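HTH-type transcriptional regulator KdgR (PDB 1YSP) represses transcription of the genes for 2-keto-3-deoxygluconate transport and catabolism and of the aldolase gene eda, the chain here being its C-terminal, IclR-type domain. Local coordinates at residues V129-L140 and A164-Y174; N56-V66 and Y111-E119. All coordinates share one frame; numbering follows the deposited sequence.

Contact 1 (V129-L140 and A164-Y174). With SO4 (sulfate ion), chain B.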
loop_
_atom_site.group_PDB
_atom_site.type_symbol
_atom_site.label_atom_id
_atom_site.label_comp_id
_atom_site.label_asym_id
_atom_site.label_seq_id
_atom_site.Cartn_x
_atom_site.Cartn_y
_atom_site.Cartn_z
ATOM N N VAL A 129 1.173 -1.011 7.981
ATOM C CA VAL A 129 0.848 -1.868 9.117
ATOM C C VAL A 129 2.204 -2.084 9.782
ATOM O O VAL A 129 3.150 -2.472 9.131
ATOM C CB VAL A 129 0.213 -3.198 8.667
ATOM C CG1 VAL A 129 0.178 -4.257 9.810
ATOM C CG2 VAL A 129 -1.199 -2.951 8.137
ATOM N N PHE A 130 2.274 -1.819 11.082
ATOM C CA PHE A 130 3.547 -1.778 11.809
ATOM C C PHE A 130 3.715 -3.037 12.652
ATOM O O PHE A 130 2.726 -3.635 13.124
ATOM C CB PHE A 130 3.605 -0.555 12.698
ATOM C CG PHE A 130 3.585 0.750 11.962
ATOM C CD1 PHE A 130 4.754 1.274 11.398
ATOM C CD2 PHE A 130 2.397 1.470 11.846
ATOM C CE1 PHE A 130 4.724 2.502 10.734
ATOM C CE2 PHE A 130 2.343 2.676 11.181
ATOM C CZ PHE A 130 3.493 3.196 10.603
ATOM N N ASP A 131 4.962 -3.481 12.809
ATOM C CA ASP A 131 5.241 -4.521 13.816
ATOM C C ASP A 131 5.483 -3.890 15.201
ATOM O O ASP A 131 5.395 -2.659 15.373
ATOM C CB ASP A 131 6.392 -5.388 13.361
ATOM C CG ASP A 131 7.742 -4.736 13.564
ATOM O OD1 ASP A 131 7.871 -3.546 13.891
ATOM O OD2 ASP A 131 8.714 -5.475 13.415
ATOM N N ARG A 132 5.826 -4.717 16.190
ATOM C CA ARG A 132 5.968 -4.218 17.566
ATOM C C ARG A 132 7.083 -3.169 17.727
ATOM O O ARG A 132 7.097 -2.425 18.709
ATOM C CB ARG A 132 6.096 -5.373 18.583
ATOM C CG ARG A 132 7.322 -6.266 18.374
ATOM C CD ARG A 132 7.042 -7.698 18.828
ATOM N NE ARG A 132 8.261 -8.505 18.869
ATOM C CZ ARG A 132 8.624 -9.423 17.964
ATOM N NH1 ARG A 132 7.874 -9.705 16.894
ATOM N NH2 ARG A 132 9.774 -10.074 18.139
ATOM N N PHE A 133 7.965 -3.066 16.723
ATOM C CA PHE A 133 9.065 -2.098 16.753
ATOM C C PHE A 133 8.861 -0.843 15.921
ATOM O O PHE A 133 9.754 0.017 15.865
ATOM C CB PHE A 133 10.377 -2.789 16.366
ATOM C CG PHE A 133 10.755 -3.910 17.299
ATOM C CD1 PHE A 133 11.171 -3.632 18.590
ATOM C CD2 PHE A 133 10.666 -5.229 16.902
ATOM C CE1 PHE A 133 11.500 -4.651 19.462
ATOM C CE2 PHE A 133 11.011 -6.262 17.789
ATOM C CZ PHE A 133 11.423 -5.959 19.058
ATOM N N GLY A 134 7.698 -0.705 15.284
ATOM C CA GLY A 134 7.452 0.506 14.485
ATOM C C GLY A 134 7.984 0.447 13.065
ATOM O O GLY A 134 8.013 1.465 12.367
ATOM N N VAL A 135 8.378 -0.740 12.629
ATOM C CA VAL A 135 8.723 -0.978 11.241
ATOM C C VAL A 135 7.477 -1.389 10.467
ATOM O O VAL A 135 6.727 -2.277 10.886
ATOM C CB VAL A 135 9.776 -2.129 11.085
ATOM C CG1 VAL A 135 10.174 -2.350 9.621
ATOM C CG2 VAL A 135 11.024 -1.814 11.914
ATOM N N VAL A 136 7.331 -0.808 9.277
ATOM C CA VAL A 136 6.243 -1.211 8.389
ATOM C C VAL A 136 6.458 -2.631 7.845
ATOM O O VAL A 136 7.357 -2.863 7.030
ATOM C CB VAL A 136 6.035 -0.188 7.218
ATOM C CG1 VAL A 136 4.883 -0.642 6.356
ATOM C CG2 VAL A 136 5.810 1.240 7.737
ATOM N N ILE A 137 5.609 -3.584 8.236
ATOM C CA ILE A 137 5.755 -4.995 7.812
ATOM C C ILE A 137 4.801 -5.386 6.671
ATOM O O ILE A 137 4.973 -6.399 5.986
ATOM C CB ILE A 137 5.623 -5.941 9.047
ATOM C CG1 ILE A 137 4.315 -5.640 9.793
ATOM C CG2 ILE A 137 6.789 -5.661 9.957
ATOM C CD1 ILE A 137 3.735 -6.752 10.691
ATOM N N ALA A 138 3.765 -4.569 6.450
ATOM C CA ALA A 138 2.842 -4.817 5.354
ATOM C C ALA A 138 2.194 -3.492 4.991
ATOM O O ALA A 138 2.239 -2.558 5.754
ATOM C CB ALA A 138 1.752 -5.864 5.755
ATOM N N GLY A 139 1.551 -3.455 3.831
ATOM C CA GLY A 139 0.669 -2.356 3.509
ATOM C C GLY A 139 -0.714 -2.942 3.360
ATOM O O GLY A 139 -0.886 -4.035 2.837
ATOM N N LEU A 140 -1.701 -2.161 3.769
ATOM C CA LEU A 140 -3.103 -2.535 3.680
ATOM C C LEU A 140 -3.790 -1.546 2.720
ATOM O O LEU A 140 -3.740 -0.336 2.974
ATOM C CB LEU A 140 -3.688 -2.348 5.068
ATOM C CG LEU A 140 -5.214 -2.648 5.180
ATOM C CD1 LEU A 140 -5.441 -4.123 4.862
ATOM C CD2 LEU A 140 -5.775 -2.317 6.567
ATOM N N ALA A 164 -8.421 0.121 10.643
ATOM C CA ALA A 164 -8.136 -1.291 10.402
ATOM C C ALA A 164 -6.666 -1.622 10.686
ATOM O O ALA A 164 -6.350 -2.576 11.447
ATOM C CB ALA A 164 -8.488 -1.656 8.939
ATOM N N ALA A 165 -5.751 -0.814 10.112
ATOM C CA ALA A 165 -4.311 -1.036 10.320
ATOM C C ALA A 165 -3.872 -0.912 11.787
ATOM O O ALA A 165 -3.027 -1.679 12.245
ATOM C CB ALA A 165 -3.500 -0.077 9.443
ATOM N N ARG A 166 -4.420 0.067 12.500
ATOM C CA ARG A 166 -4.040 0.237 13.882
ATOM C C ARG A 166 -4.428 -0.972 14.730
ATOM O O ARG A 166 -3.644 -1.398 15.586
ATOM C CB ARG A 166 -4.574 1.545 14.416
ATOM C CG ARG A 166 -3.657 2.693 14.019
ATOM C CD ARG A 166 -4.409 3.975 13.838
ATOM N NE ARG A 166 -3.550 5.029 13.298
ATOM C CZ ARG A 166 -3.983 6.051 12.564
ATOM N NH1 ARG A 166 -5.270 6.160 12.265
ATOM N NH2 ARG A 166 -3.125 6.965 12.115
ATOM N N LYS A 167 -5.599 -1.553 14.451
ATOM C CA LYS A 167 -6.031 -2.792 15.136
ATOM C C LYS A 167 -5.091 -3.960 14.805
ATOM O O LYS A 167 -4.592 -4.685 15.711
ATOM C CB LYS A 167 -7.511 -3.113 14.812
ATOM C CG LYS A 167 -8.514 -2.057 15.335
ATOM C CD LYS A 167 -10.001 -2.514 15.083
ATOM C CE LYS A 167 -10.979 -1.644 15.858
ATOM N NZ LYS A 167 -12.301 -1.687 15.129
ATOM N N ILE A 168 -4.789 -4.143 13.523
ATOM C CA ILE A 168 -3.856 -5.220 13.126
ATOM C C ILE A 168 -2.480 -5.073 13.816
ATOM O O ILE A 168 -1.913 -6.064 14.324
ATOM C CB ILE A 168 -3.628 -5.259 11.605
ATOM C CG1 ILE A 168 -4.944 -5.513 10.839
ATOM C CG2 ILE A 168 -2.579 -6.348 11.219
ATOM C CD1 ILE A 168 -4.787 -5.262 9.250
ATOM N N SER A 169 -1.962 -3.853 13.778
ATOM C CA SER A 169 -0.680 -3.487 14.438
ATOM C C SER A 169 -0.714 -3.718 15.945
ATOM O O SER A 169 0.204 -4.339 16.511
ATOM C CB SER A 169 -0.327 -2.030 14.110
ATOM O OG SER A 169 -0.010 -1.956 12.705
ATOM N N ALA A 170 -1.771 -3.242 16.593
ATOM C CA ALA A 170 -1.996 -3.532 18.025
ATOM C C ALA A 170 -1.977 -5.031 18.346
ATOM O O ALA A 170 -1.367 -5.462 19.351
ATOM C CB ALA A 170 -3.305 -2.882 18.513
ATOM N N GLN A 171 -2.620 -5.828 17.497
ATOM C CA GLN A 171 -2.639 -7.265 17.656
ATOM C C GLN A 171 -1.274 -7.924 17.332
ATOM O O GLN A 171 -1.057 -9.073 17.702
ATOM C CB GLN A 171 -3.828 -7.867 16.862
ATOM C CG GLN A 171 -5.190 -7.451 17.420
ATOM C CD GLN A 171 -6.360 -7.569 16.424
ATOM O OE1 GLN A 171 -6.315 -8.332 15.465
ATOM N NE2 GLN A 171 -7.420 -6.826 16.683
ATOM N N MET A 172 -0.372 -7.179 16.667
ATOM C CA MET A 172 1.045 -7.565 16.395
ATOM C C MET A 172 1.973 -7.211 17.575
ATOM O O MET A 172 3.137 -7.653 17.605
ATOM C CB MET A 172 1.621 -6.826 15.170
ATOM C CG MET A 172 1.071 -7.189 13.779
ATOM S SD MET A 172 1.009 -8.934 13.324
ATOM C CE MET A 172 2.770 -9.301 13.210
ATOM N N GLY A 173 1.459 -6.405 18.513
ATOM C CA GLY A 173 2.228 -5.868 19.628
ATOM C C GLY A 173 2.686 -4.423 19.499
ATOM O O GLY A 173 3.437 -3.940 20.355
ATOM N N TYR A 174 2.248 -3.718 18.448
ATOM C CA TYR A 174 2.650 -2.305 18.259
ATOM C C TYR A 174 1.956 -1.361 19.231
ATOM O O TYR A 174 0.788 -1.561 19.558
ATOM C CB TYR A 174 2.428 -1.832 16.817
ATOM C CG TYR A 174 2.945 -0.422 16.561
ATOM C CD1 TYR A 174 4.274 -0.085 16.834
ATOM C CD2 TYR A 174 2.109 0.568 16.050
ATOM C CE1 TYR A 174 4.750 1.195 16.614
ATOM C CE2 TYR A 174 2.576 1.851 15.818
ATOM C CZ TYR A 174 3.902 2.156 16.099
ATOM O OH TYR A 174 4.393 3.424 15.882
HETATM S S SO4 B . -14.053 -5.692 14.508
HETATM O O1 SO4 B . -15.452 -5.674 14.967
HETATM O O2 SO4 B . -13.939 -4.996 13.180
HETATM O O3 SO4 B . -13.263 -5.005 15.440
HETATM O O4 SO4 B . -13.566 -7.099 14.370
HETATM O O HOH W 1 5.396 -7.268 16.110
#
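Leu140, Val129 and Ile168 form the tight inner end of this contact, where the hairpin of strands 123-130 and 136-142 lies against the last turns of helix 151-172, nearly antiparallel to strand 136-140 (158°). CD2 of Leu140 sits 3.7 Å from CB of Ala164, and Val129 spreads its two branches over the helix, CG1 on CG2 of Ile168 (3.7 Å) and CG2 on CB of Ala165. Leu5 and Met13 of helix 4-20 touch the same cluster. One polar bond crosses here: Phe130 N donates to OG of Ser169 over 2.8 Å. That hydroxyl, turned back beside its own backbone N (chi1 -68°), donates in turn to Ala165 O.

Toward the turn the contact comes out to solvent, with Tyr174 and Arg132 exposed and Phe130, Ile137 and Met172 partly so. Ile137, set on the classic bulge opposite Val129, meets the bent Met172 tip to tip, CD1 to CE 3.7 Å. CB of Phe130 lies over a face of the Tyr174 ring, 3.9 Å from its centroid, while the two rings, planes at 30°, are slid apart and barely overlap. Gly173 ends the helix in a Schellman motif, and a water links Arg132 N to Met172 O. The contact is thus mostly apolar, with a single direct hydrogen bond across it, and the Ser169 hydroxyl, passing its own proton to Ala165 O, satisfies a strand N-H that faces the helix.

Contact 2 (N56-V66 and Y111-E119)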
loop_
_atom_site.group_PDB
_atom_site.type_symbol
_atom_site.label_atom_id
_atom_site.label_comp_id
_atom_site.label_asym_id
_atom_site.label_seq_id
_atom_site.Cartn_x
_atom_site.Cartn_y
_atom_site.Cartn_z
ATOM N N ASN A 56 4.346 -7.415 -7.713
ATOM C CA ASN A 56 4.180 -6.122 -8.386
ATOM C C ASN A 56 5.322 -5.168 -8.040
ATOM O O ASN A 56 6.004 -5.365 -7.027
ATOM C CB ASN A 56 2.808 -5.473 -8.074
ATOM C CG ASN A 56 1.652 -5.937 -9.037
ATOM O OD1 ASN A 56 0.471 -5.631 -8.791
ATOM N ND2 ASN A 56 1.995 -6.618 -10.124
ATOM N N PRO A 57 5.559 -4.144 -8.889
ATOM C CA PRO A 57 6.646 -3.184 -8.597
ATOM C C PRO A 57 6.432 -2.419 -7.282
ATOM O O PRO A 57 5.281 -2.131 -6.890
ATOM C CB PRO A 57 6.573 -2.206 -9.773
ATOM C CG PRO A 57 5.931 -2.995 -10.888
ATOM C CD PRO A 57 4.880 -3.825 -10.159
ATOM N N LEU A 58 7.523 -2.033 -6.649
ATOM C CA LEU A 58 7.461 -1.203 -5.443
ATOM C C LEU A 58 7.055 0.263 -5.787
ATOM O O LEU A 58 6.489 0.977 -4.972
ATOM C CB LEU A 58 8.851 -1.185 -4.806
ATOM C CG LEU A 58 9.353 -2.474 -4.109
ATOM C CD1 LEU A 58 10.778 -2.263 -3.674
ATOM C CD2 LEU A 58 8.476 -2.703 -2.858
ATOM N N TYR A 59 7.430 0.726 -6.992
ATOM C CA TYR A 59 7.361 2.195 -7.264
ATOM C C TYR A 59 6.006 2.640 -7.847
ATOM O O TYR A 59 5.708 3.856 -7.917
ATOM C CB TYR A 59 8.514 2.599 -8.273
ATOM C CG TYR A 59 8.537 1.760 -9.534
ATOM C CD1 TYR A 59 7.766 2.125 -10.656
ATOM C CD2 TYR A 59 9.335 0.589 -9.625
ATOM C CE1 TYR A 59 7.747 1.321 -11.832
ATOM C CE2 TYR A 59 9.345 -0.202 -10.800
ATOM C CZ TYR A 59 8.561 0.146 -11.881
ATOM O OH TYR A 59 8.603 -0.647 -13.003
ATOM N N SER A 60 5.186 1.675 -8.268
ATOM C CA SER A 60 3.898 1.962 -8.954
ATOM C C SER A 60 2.659 1.431 -8.190
ATOM O O SER A 60 1.506 1.519 -8.726
ATOM C CB SER A 60 3.881 1.317 -10.337
ATOM O OG SER A 60 4.021 -0.105 -10.246
ATOM N N THR A 61 2.885 0.854 -7.010
ATOM C CA THR A 61 1.806 0.314 -6.159
ATOM C C THR A 61 1.661 1.174 -4.905
ATOM O O THR A 61 2.654 1.703 -4.423
ATOM C CB THR A 61 2.058 -1.167 -5.749
ATOM O OG1 THR A 61 3.287 -1.293 -4.995
ATOM C CG2 THR A 61 2.092 -2.033 -6.985
ATOM N N ALA A 62 0.442 1.330 -4.372
ATOM C CA ALA A 62 0.234 2.069 -3.153
ATOM C C ALA A 62 0.938 1.327 -1.973
ATOM O O ALA A 62 1.556 1.949 -1.127
ATOM C CB ALA A 62 -1.303 2.296 -2.877
ATOM N N ILE A 63 0.851 0.019 -1.968
ATOM C CA ILE A 63 1.497 -0.802 -0.870
ATOM C C ILE A 63 3.031 -0.684 -0.944
ATOM O O ILE A 63 3.736 -0.602 0.078
ATOM C CB ILE A 63 1.027 -2.292 -0.968
ATOM C CG1 ILE A 63 -0.457 -2.420 -0.496
ATOM C CG2 ILE A 63 1.972 -3.224 -0.142
ATOM C CD1 ILE A 63 -1.116 -3.767 -0.935
ATOM N N GLY A 64 3.569 -0.731 -2.164
ATOM C CA GLY A 64 5.014 -0.529 -2.356
ATOM C C GLY A 64 5.462 0.786 -1.768
ATOM O O GLY A 64 6.464 0.845 -1.046
ATOM N N LYS A 65 4.754 1.862 -2.058
ATOM C CA LYS A 65 5.118 3.148 -1.489
ATOM C C LYS A 65 5.128 3.150 0.035
ATOM O O LYS A 65 6.027 3.728 0.671
ATOM C CB LYS A 65 4.247 4.258 -1.988
ATOM C CG LYS A 65 4.482 4.455 -3.540
ATOM C CD LYS A 65 3.651 5.612 -4.057
ATOM C CE LYS A 65 3.530 5.464 -5.605
ATOM N NZ LYS A 65 2.566 6.483 -6.208
ATOM N N VAL A 66 4.122 2.528 0.634
ATOM C CA VAL A 66 4.112 2.573 2.098
ATOM C C VAL A 66 5.145 1.644 2.730
ATOM O O VAL A 66 5.579 1.918 3.847
ATOM C CB VAL A 66 2.656 2.347 2.756
ATOM C CG1 VAL A 66 1.559 3.335 2.166
ATOM C CG2 VAL A 66 2.256 0.932 2.736
ATOM N N TYR A 111 -0.382 7.950 4.110
ATOM C CA TYR A 111 -0.898 6.955 3.177
ATOM C C TYR A 111 -0.188 7.121 1.834
ATOM O O TYR A 111 0.364 8.195 1.534
ATOM C CB TYR A 111 -2.425 7.079 2.936
ATOM C CG TYR A 111 -2.843 8.380 2.268
ATOM C CD1 TYR A 111 -2.961 8.499 0.852
ATOM C CD2 TYR A 111 -3.177 9.456 3.039
ATOM C CE1 TYR A 111 -3.384 9.744 0.280
ATOM C CE2 TYR A 111 -3.603 10.664 2.499
ATOM C CZ TYR A 111 -3.714 10.791 1.134
ATOM O OH TYR A 111 -4.120 12.020 0.674
ATOM N N GLY A 112 -0.228 6.060 1.038
ATOM C CA GLY A 112 0.411 6.046 -0.293
ATOM C C GLY A 112 -0.677 5.768 -1.295
ATOM O O GLY A 112 -1.753 5.250 -0.950
ATOM N N GLU A 113 -0.430 6.137 -2.547
ATOM C CA GLU A 113 -1.448 5.912 -3.564
ATOM C C GLU A 113 -0.839 5.367 -4.819
ATOM O O GLU A 113 0.387 5.523 -5.064
ATOM C CB GLU A 113 -2.161 7.213 -3.937
ATOM C CG GLU A 113 -3.167 7.791 -2.988
ATOM C CD GLU A 113 -3.806 9.076 -3.601
ATOM O OE1 GLU A 113 -3.329 10.217 -3.318
ATOM O OE2 GLU A 113 -4.774 8.934 -4.375
ATOM N N ASP A 114 -1.684 4.736 -5.633
ATOM C CA ASP A 114 -1.383 4.381 -6.998
ATOM C C ASP A 114 -2.509 5.037 -7.771
ATOM O O ASP A 114 -3.622 4.534 -7.758
ATOM C CB ASP A 114 -1.436 2.854 -7.187
ATOM C CG ASP A 114 -1.587 2.433 -8.670
ATOM O OD1 ASP A 114 -1.376 3.251 -9.611
ATOM O OD2 ASP A 114 -1.913 1.281 -8.920
ATOM N N ASN A 115 -2.229 6.177 -8.382
ATOM C CA ASN A 115 -3.212 6.909 -9.159
ATOM C C ASN A 115 -2.998 6.644 -10.658
ATOM O O ASN A 115 -2.277 7.383 -11.353
ATOM C CB ASN A 115 -3.146 8.386 -8.798
ATOM C CG ASN A 115 -4.205 9.219 -9.503
ATOM O OD1 ASN A 115 -5.122 8.669 -10.103
ATOM N ND2 ASN A 115 -4.057 10.541 -9.459
ATOM N N GLU A 116 -3.575 5.550 -11.122
ATOM C CA GLU A 116 -3.373 5.046 -12.498
ATOM C C GLU A 116 -1.899 5.012 -12.921
ATOM O O GLU A 116 -1.529 5.422 -14.044
ATOM C CB GLU A 116 -4.202 5.885 -13.498
ATOM C CG GLU A 116 -5.687 5.903 -13.182
ATOM C CD GLU A 116 -6.463 6.788 -14.205
ATOM O OE1 GLU A 116 -6.511 8.025 -14.030
ATOM O OE2 GLU A 116 -7.003 6.198 -15.143
ATOM N N GLU A 117 -1.057 4.567 -11.986
ATOM C CA GLU A 117 0.363 4.375 -12.236
ATOM C C GLU A 117 0.697 2.982 -12.765
ATOM O O GLU A 117 1.684 2.819 -13.457
ATOM C CB GLU A 117 1.148 4.699 -10.950
ATOM C CG GLU A 117 1.098 6.180 -10.591
ATOM C CD GLU A 117 1.380 6.434 -9.140
ATOM O OE1 GLU A 117 2.454 6.008 -8.679
ATOM O OE2 GLU A 117 0.498 6.964 -8.443
ATOM N N GLN A 118 -0.118 1.971 -12.443
ATOM C CA GLN A 118 0.060 0.623 -13.012
ATOM C C GLN A 118 -0.809 0.367 -14.235
ATOM O O GLN A 118 -0.362 -0.252 -15.207
ATOM C CB GLN A 118 -0.286 -0.461 -11.985
ATOM C CG GLN A 118 0.677 -0.657 -10.887
ATOM C CD GLN A 118 0.377 -1.952 -10.139
ATOM O OE1 GLN A 118 1.101 -2.929 -10.272
ATOM N NE2 GLN A 118 -0.703 -1.961 -9.363
ATOM N N GLU A 119 -2.046 0.839 -14.174
ATOM C CA GLU A 119 -3.046 0.517 -15.175
ATOM C C GLU A 119 -4.003 1.681 -15.283
ATOM O O GLU A 119 -4.481 2.211 -14.266
ATOM C CB GLU A 119 -3.791 -0.749 -14.742
ATOM C CG GLU A 119 -4.469 -1.500 -15.864
ATOM C CD GLU A 119 -4.877 -2.896 -15.437
ATOM O OE1 GLU A 119 -5.913 -3.387 -15.935
ATOM O OE2 GLU A 119 -4.169 -3.490 -14.591
HETATM O O HOH W 2 4.535 5.094 -10.128
HETATM O O HOH W 3 -1.657 -0.312 -6.040
#
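The backbones of Ala62 and Glu113 come closest, their CA atoms 4.2 Å apart, where the first turn of helix 62-69 crosses strand 112-115, outermost in the sheet of this chain, at 149°, with axes 6.3 Å apart. Gly112 takes the helix close against its main chain: CG1 of Val66 lies 3.4 Å from Gly112 N, and CB of Ala62 rests on the Gly112 carbonyl. Thr61 is the N-cap; its OG1 accepts from Gly64 N and donates in the carbonyl plane to Pro57 O.

Lys65 carries the polar core. Its chain, extended beyond CG, delivers NZ to Glu113 O (2.6 Å) and to the syn lone pair of Glu117 OE1 (2.5 Å), a salt bridge in a buried setting. The same carboxylate is steadied from its other oxygen, as OE2 accepts from Asn115 N, and a water joins OE1 to Tyr59 O. Asp114, with CG anti to its backbone N (chi1 161°), brings OD1 forward to Glu117 N, three residues on, at 2.7 Å in an Asx motif at the turn after the strand. CG of Gln118 packs against Ser60, 3.2 Å from its carbonyl O.

Around this pair, Val102, Leu103 and Val106 of helix 96-109 touch the Lys65 side chain, Ala126 of strand 123-130 lies against Ala62 and Ile63, and Ile34 of strand 33-40 borders Asn56 and Thr61.

In the fold
Both contacts serve one six-stranded antiparallel sheet, but contact 2 lies deeper, about 7 Å from the centre of the chain to its own centre against 13 Å for contact 1, and none of its touching residues is exposed. Contact 1 joins the hairpin end to the C-terminal helix 151-172; contact 2 joins helix 62-69 to the outermost strand 112-115, the neighbour of strand 123-130. Their centres are about 19 Å apart, yet they meet in packing of Val66 and Ile63 on Val136 and Gly139, so strand 136-142 lies between helices 62-69 and 151-172. Chemistry runs against depth: the buried contact holds the salt bridge, the more peripheral one is largely apolar.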